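Side-chain contacts in superoxide dismutase (Anaplasma phagocytophilum, PDB 3JS4), which probably detoxifies superoxide, converting it at an active-site iron into molecular oxygen and hydrogen peroxide: residues A[216-219]-A[220-224]; A[153-157]-A[158-162]. All coordinates share one frame; numbering follows the deposited sequence.

Contact 1: A[216-219]-A[220-224]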
loop_
_atom_site.group_PDB
_atom_site.type_symbol
_atom_site.label_atom_id
_atom_site.label_comp_id
_atom_site.label_asym_id
_atom_site.label_seq_id
_atom_site.Cartn_x
_atom_site.Cartn_y
_atom_site.Cartn_z
ATOM N N PHE A 216 -1.541 -12.127 -3.235
ATOM C CA PHE A 216 -0.824 -11.004 -3.830
ATOM C C PHE A 216 0.667 -11.048 -3.448
ATOM O O PHE A 216 1.542 -11.027 -4.320
ATOM C CB PHE A 216 -1.488 -9.669 -3.464
ATOM C CG PHE A 216 -0.924 -8.473 -4.200
ATOM C CD1 PHE A 216 -1.024 -8.379 -5.592
ATOM C CD2 PHE A 216 -0.310 -7.437 -3.498
ATOM C CE1 PHE A 216 -0.512 -7.263 -6.273
ATOM C CE2 PHE A 216 0.199 -6.327 -4.154
ATOM C CZ PHE A 216 0.102 -6.229 -5.537
ATOM N N VAL A 217 0.946 -11.123 -2.150
ATOM C CA VAL A 217 2.298 -11.261 -1.615
ATOM C C VAL A 217 3.100 -12.366 -2.308
ATOM O O VAL A 217 4.199 -12.115 -2.834
ATOM C CB VAL A 217 2.240 -11.565 -0.105
ATOM C CG1 VAL A 217 3.644 -11.677 0.470
ATOM C CG2 VAL A 217 1.434 -10.487 0.622
ATOM N N LEU A 218 2.543 -13.581 -2.296
ATOM C CA LEU A 218 3.165 -14.747 -2.920
ATOM C C LEU A 218 3.426 -14.529 -4.395
ATOM O O LEU A 218 4.550 -14.754 -4.867
ATOM C CB LEU A 218 2.304 -16.003 -2.708
ATOM C CG LEU A 218 2.799 -17.329 -3.288
ATOM C CD1 LEU A 218 4.179 -17.718 -2.733
ATOM C CD2 LEU A 218 1.766 -18.454 -3.049
ATOM N N GLY A 219 2.399 -14.063 -5.102
ATOM C CA GLY A 219 2.481 -13.799 -6.530
ATOM C C GLY A 219 3.596 -12.837 -6.892
ATOM O O GLY A 219 4.288 -13.041 -7.894
ATOM N N ARG A 220 3.786 -11.796 -6.078
ATOM C CA ARG A 220 4.862 -10.839 -6.309
ATOM C C ARG A 220 6.265 -11.386 -6.032
ATOM O O ARG A 220 7.203 -11.044 -6.761
ATOM C CB ARG A 220 4.623 -9.544 -5.547
ATOM C CG ARG A 220 3.590 -8.666 -6.238
ATOM C CD ARG A 220 3.399 -7.361 -5.514
ATOM N NE ARG A 220 4.622 -6.555 -5.393
ATOM C CZ ARG A 220 5.155 -5.802 -6.356
ATOM N NH1 ARG A 220 4.631 -5.770 -7.577
ATOM N NH2 ARG A 220 6.235 -5.086 -6.098
ATOM N N LEU A 221 6.406 -12.215 -4.998
ATOM C CA LEU A 221 7.663 -12.930 -4.721
ATOM C C LEU A 221 8.037 -13.947 -5.799
ATOM O O LEU A 221 9.229 -14.177 -6.058
ATOM C CB LEU A 221 7.588 -13.654 -3.377
ATOM C CG LEU A 221 7.652 -12.795 -2.118
ATOM C CD1 LEU A 221 7.193 -13.623 -0.932
ATOM C CD2 LEU A 221 9.073 -12.262 -1.881
ATOM N N GLU A 222 7.027 -14.573 -6.402
ATOM C CA GLU A 222 7.231 -15.448 -7.565
ATOM C C GLU A 222 7.638 -14.653 -8.811
ATOM O O GLU A 222 8.582 -15.045 -9.508
ATOM C CB GLU A 222 5.987 -16.297 -7.844
ATOM C CG GLU A 222 5.719 -17.338 -6.764
ATOM C CD GLU A 222 4.371 -18.019 -6.907
ATOM O OE1 GLU A 222 3.471 -17.435 -7.552
ATOM O OE2 GLU A 222 4.210 -19.141 -6.363
ATOM N N ASP A 223 6.949 -13.537 -9.075
ATOM C CA ASP A 223 7.338 -12.630 -10.164
ATOM C C ASP A 223 8.799 -12.153 -10.031
ATOM O O ASP A 223 9.552 -12.218 -10.995
ATOM C CB ASP A 223 6.398 -11.416 -10.276
ATOM C CG ASP A 223 4.962 -11.799 -10.638
ATOM O OD1 ASP A 223 4.685 -12.990 -10.908
ATOM O OD2 ASP A 223 4.095 -10.895 -10.638
ATOM N N ALA A 224 9.196 -11.702 -8.837
ATOM C CA ALA A 224 10.573 -11.262 -8.596
ATOM C C ALA A 224 11.595 -12.418 -8.565
ATOM O O ALA A 224 12.799 -12.182 -8.472
ATOM C CB ALA A 224 10.657 -10.428 -7.329
#

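Contact 2: A[153-157]-A[158-162]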
loop_
_atom_site.group_PDB
_atom_site.type_symbol
_atom_site.label_atom_id
_atom_site.label_comp_id
_atom_site.label_asym_id
_atom_site.label_seq_id
_atom_site.Cartn_x
_atom_site.Cartn_y
_atom_site.Cartn_z
ATOM N N LEU A 153 4.779 -4.707 4.016
ATOM C CA LEU A 153 5.538 -5.954 4.022
ATOM C C LEU A 153 6.443 -5.898 2.793
ATOM O O LEU A 153 5.970 -5.687 1.668
ATOM C CB LEU A 153 4.624 -7.197 3.965
ATOM C CG LEU A 153 5.313 -8.568 3.910
ATOM C CD1 LEU A 153 6.259 -8.751 5.126
ATOM C CD2 LEU A 153 4.298 -9.735 3.829
ATOM N N VAL A 154 7.742 -6.049 3.004
ATOM C CA VAL A 154 8.688 -5.968 1.890
ATOM C C VAL A 154 9.639 -7.133 1.895
ATOM O O VAL A 154 9.817 -7.784 2.943
ATOM C CB VAL A 154 9.539 -4.654 1.913
ATOM C CG1 VAL A 154 8.627 -3.430 1.874
ATOM C CG2 VAL A 154 10.495 -4.618 3.143
ATOM N N TYR A 155 10.251 -7.392 0.734
ATOM C CA TYR A 155 11.418 -8.258 0.677
ATOM C C TYR A 155 12.689 -7.413 0.571
ATOM O O TYR A 155 12.869 -6.662 -0.387
ATOM C CB TYR A 155 11.334 -9.264 -0.474
ATOM C CG TYR A 155 12.557 -10.156 -0.549
ATOM C CD1 TYR A 155 12.692 -11.249 0.294
ATOM C CD2 TYR A 155 13.595 -9.878 -1.438
ATOM C CE1 TYR A 155 13.815 -12.058 0.244
ATOM C CE2 TYR A 155 14.738 -10.681 -1.493
ATOM C CZ TYR A 155 14.831 -11.765 -0.649
ATOM O OH TYR A 155 15.939 -12.572 -0.686
ATOM N N ASP A 156 13.558 -7.555 1.569
ATOM C CA ASP A 156 14.781 -6.784 1.695
ATOM C C ASP A 156 15.893 -7.601 1.054
ATOM O O ASP A 156 16.303 -8.644 1.589
ATOM C CB ASP A 156 15.075 -6.519 3.182
ATOM C CG ASP A 156 16.329 -5.683 3.414
ATOM O OD1 ASP A 156 16.235 -4.693 4.164
ATOM O OD2 ASP A 156 17.402 -6.004 2.865
ATOM N N GLU A 157 16.360 -7.128 -0.098
ATOM C CA GLU A 157 17.371 -7.848 -0.878
ATOM C C GLU A 157 18.709 -8.036 -0.173
ATOM O O GLU A 157 19.402 -9.019 -0.433
ATOM C CB GLU A 157 17.579 -7.176 -2.231
ATOM C CG GLU A 157 16.408 -7.416 -3.175
ATOM C CD GLU A 157 16.375 -6.439 -4.349
ATOM O OE1 GLU A 157 17.429 -5.834 -4.661
ATOM O OE2 GLU A 157 15.287 -6.282 -4.953
ATOM N N ASP A 158 19.077 -7.107 0.709
ATOM C CA ASP A 158 20.366 -7.207 1.422
ATOM C C ASP A 158 20.334 -8.154 2.618
ATOM O O ASP A 158 21.356 -8.746 2.964
ATOM C CB ASP A 158 20.881 -5.828 1.846
ATOM C CG ASP A 158 21.273 -4.959 0.655
ATOM O OD1 ASP A 158 21.595 -5.521 -0.424
ATOM O OD2 ASP A 158 21.268 -3.712 0.799
ATOM N N ALA A 159 19.164 -8.286 3.246
ATOM C CA ALA A 159 18.970 -9.171 4.398
ATOM C C ALA A 159 18.561 -10.575 3.978
ATOM O O ALA A 159 18.684 -11.517 4.766
ATOM C CB ALA A 159 17.927 -8.594 5.353
ATOM N N LYS A 160 18.089 -10.696 2.733
ATOM C CA LYS A 160 17.475 -11.914 2.203
ATOM C C LYS A 160 16.325 -12.404 3.080
ATOM O O LYS A 160 16.236 -13.589 3.414
ATOM C CB LYS A 160 18.516 -13.025 1.972
ATOM C CG LYS A 160 19.051 -13.065 0.562
ATOM C CD LYS A 160 20.275 -12.196 0.392
ATOM C CE LYS A 160 20.454 -11.807 -1.061
ATOM N NZ LYS A 160 19.581 -12.604 -1.971
ATOM N N ALA A 161 15.442 -11.481 3.459
ATOM C CA ALA A 161 14.364 -11.805 4.367
ATOM C C ALA A 161 13.249 -10.802 4.156
ATOM O O ALA A 161 13.481 -9.737 3.573
ATOM C CB ALA A 161 14.859 -11.767 5.818
ATOM N N LEU A 162 12.046 -11.177 4.591
ATOM C CA LEU A 162 10.914 -10.278 4.656
ATOM C C LEU A 162 11.155 -9.316 5.817
ATOM O O LEU A 162 11.812 -9.672 6.803
ATOM C CB LEU A 162 9.613 -11.059 4.872
ATOM C CG LEU A 162 9.260 -12.166 3.865
ATOM C CD1 LEU A 162 8.041 -12.939 4.363
ATOM C CD2 LEU A 162 8.969 -11.597 2.464
HETATM O O HOH W 1 17.074 -13.144 -2.999
#

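Contact 1: A[216-219]-A[220-224]
One face of the F216 ring carries CD of R220, which sits 3.4 Å above the ring plane and is offset toward the rim. The approach is a CH-pi contact: CD lies 3.9 Å from the ring centroid and 3.5 Å from F216 CZ. F216 also meets F103 of helix 89-106 edge-to-face. The ring and the guanidinium plane are inclined by 27°. The two side chains run side by side in the same direction. A bend at chi3 of R220 (59°) turns the chain at CD, and NE then donates to P181 O on strand 179-186.

The residues are four apart on helix 214-223, so both side chains leave the same side of it. Under them run the i to i+4 bonds of the helix. R220 N reaches F216 O at 3.0 Å, and E222 N reaches L218 O at 2.9 Å. L221 N and D223 N bond to V217 O and G219 O in the same way. V217 CG1 and L221 CD1 lie 4.3 Å apart, a loose apolar pair directed at strand 179-186 and at L120 of helix 118-128. On another side of the helix the carboxylate of E222 rests against L218, with OE2 3.8 Å from CG.

Through F216 and R220 the helix is joined to both helix 89-106 and strand 179-186. The chemistry divides R220 in two. Its CD is apolar cover for one face of the F216 ring, while its NE is bonded to the backbone carbonyl of P181.

Contact 2: A[153-157]-A[158-162]
Y155 has CG anti to the backbone N (chi1 179°), which lays its ring alongside the chain at K160 and A161. D156 has the same first torsion (-179°), and this leans its carboxylate forward to the turn amides. The two residues sit at the end of the first strand of a beta hairpin that closes with a G1 beta bulge. D156 stands across from two residues of the second arm, K160 and A161, and K160 takes the positive phi (54°) expected at the first bulge position.

D156 N donates to A161 O at 3.0 Å, the hydrogen-bonded pair of the bulge. OD2 of D156 accepts from A159 N at 2.9 Å, met from above the carboxylate plane. D158 N bonds weakly to the same oxygen. D156 O takes two more weak bonds, from A159 N and K160 N. D156 thus accepts from the amides of D158, A159 and K160, mostly through weak bonds.

Y155 and L162 form the non-hydrogen-bonded pair. L162 CD2 stands at the ring edge, 4.3 Å from Y155 CD1. L162 CB also meets L153 CD1. L162 continues onto M123, I124 and F128 of helix 118-128.

K160 bends at chi2 and chi4: its chain passes E157 O, its CG lies 3.4 Å from Y155 OH, and NZ turns to a water. The water accepts from NZ at 2.8 Å and lies 2.6 Å from Y155 OH.

In the fold
From the N terminus, the chain passes through its alpha-helical part and reaches contact 2 first. There it closes the short turn between strands 149-156 and 161-168. It then forms strand 179-186, on the other side of strand 149-156 from strand 161-168, and later enters helix 214-223. Contact 1 lies on that helix. The contacts are in series; neither nests in nor crosses the other. They still touch: V217 packs on L153 and L221 on Y155. The C-terminal helix therefore lies on the sheet. Helix 118-128 meets both contacts, and contact 1 also reaches helix 89-106, which carries the iron ligand H101.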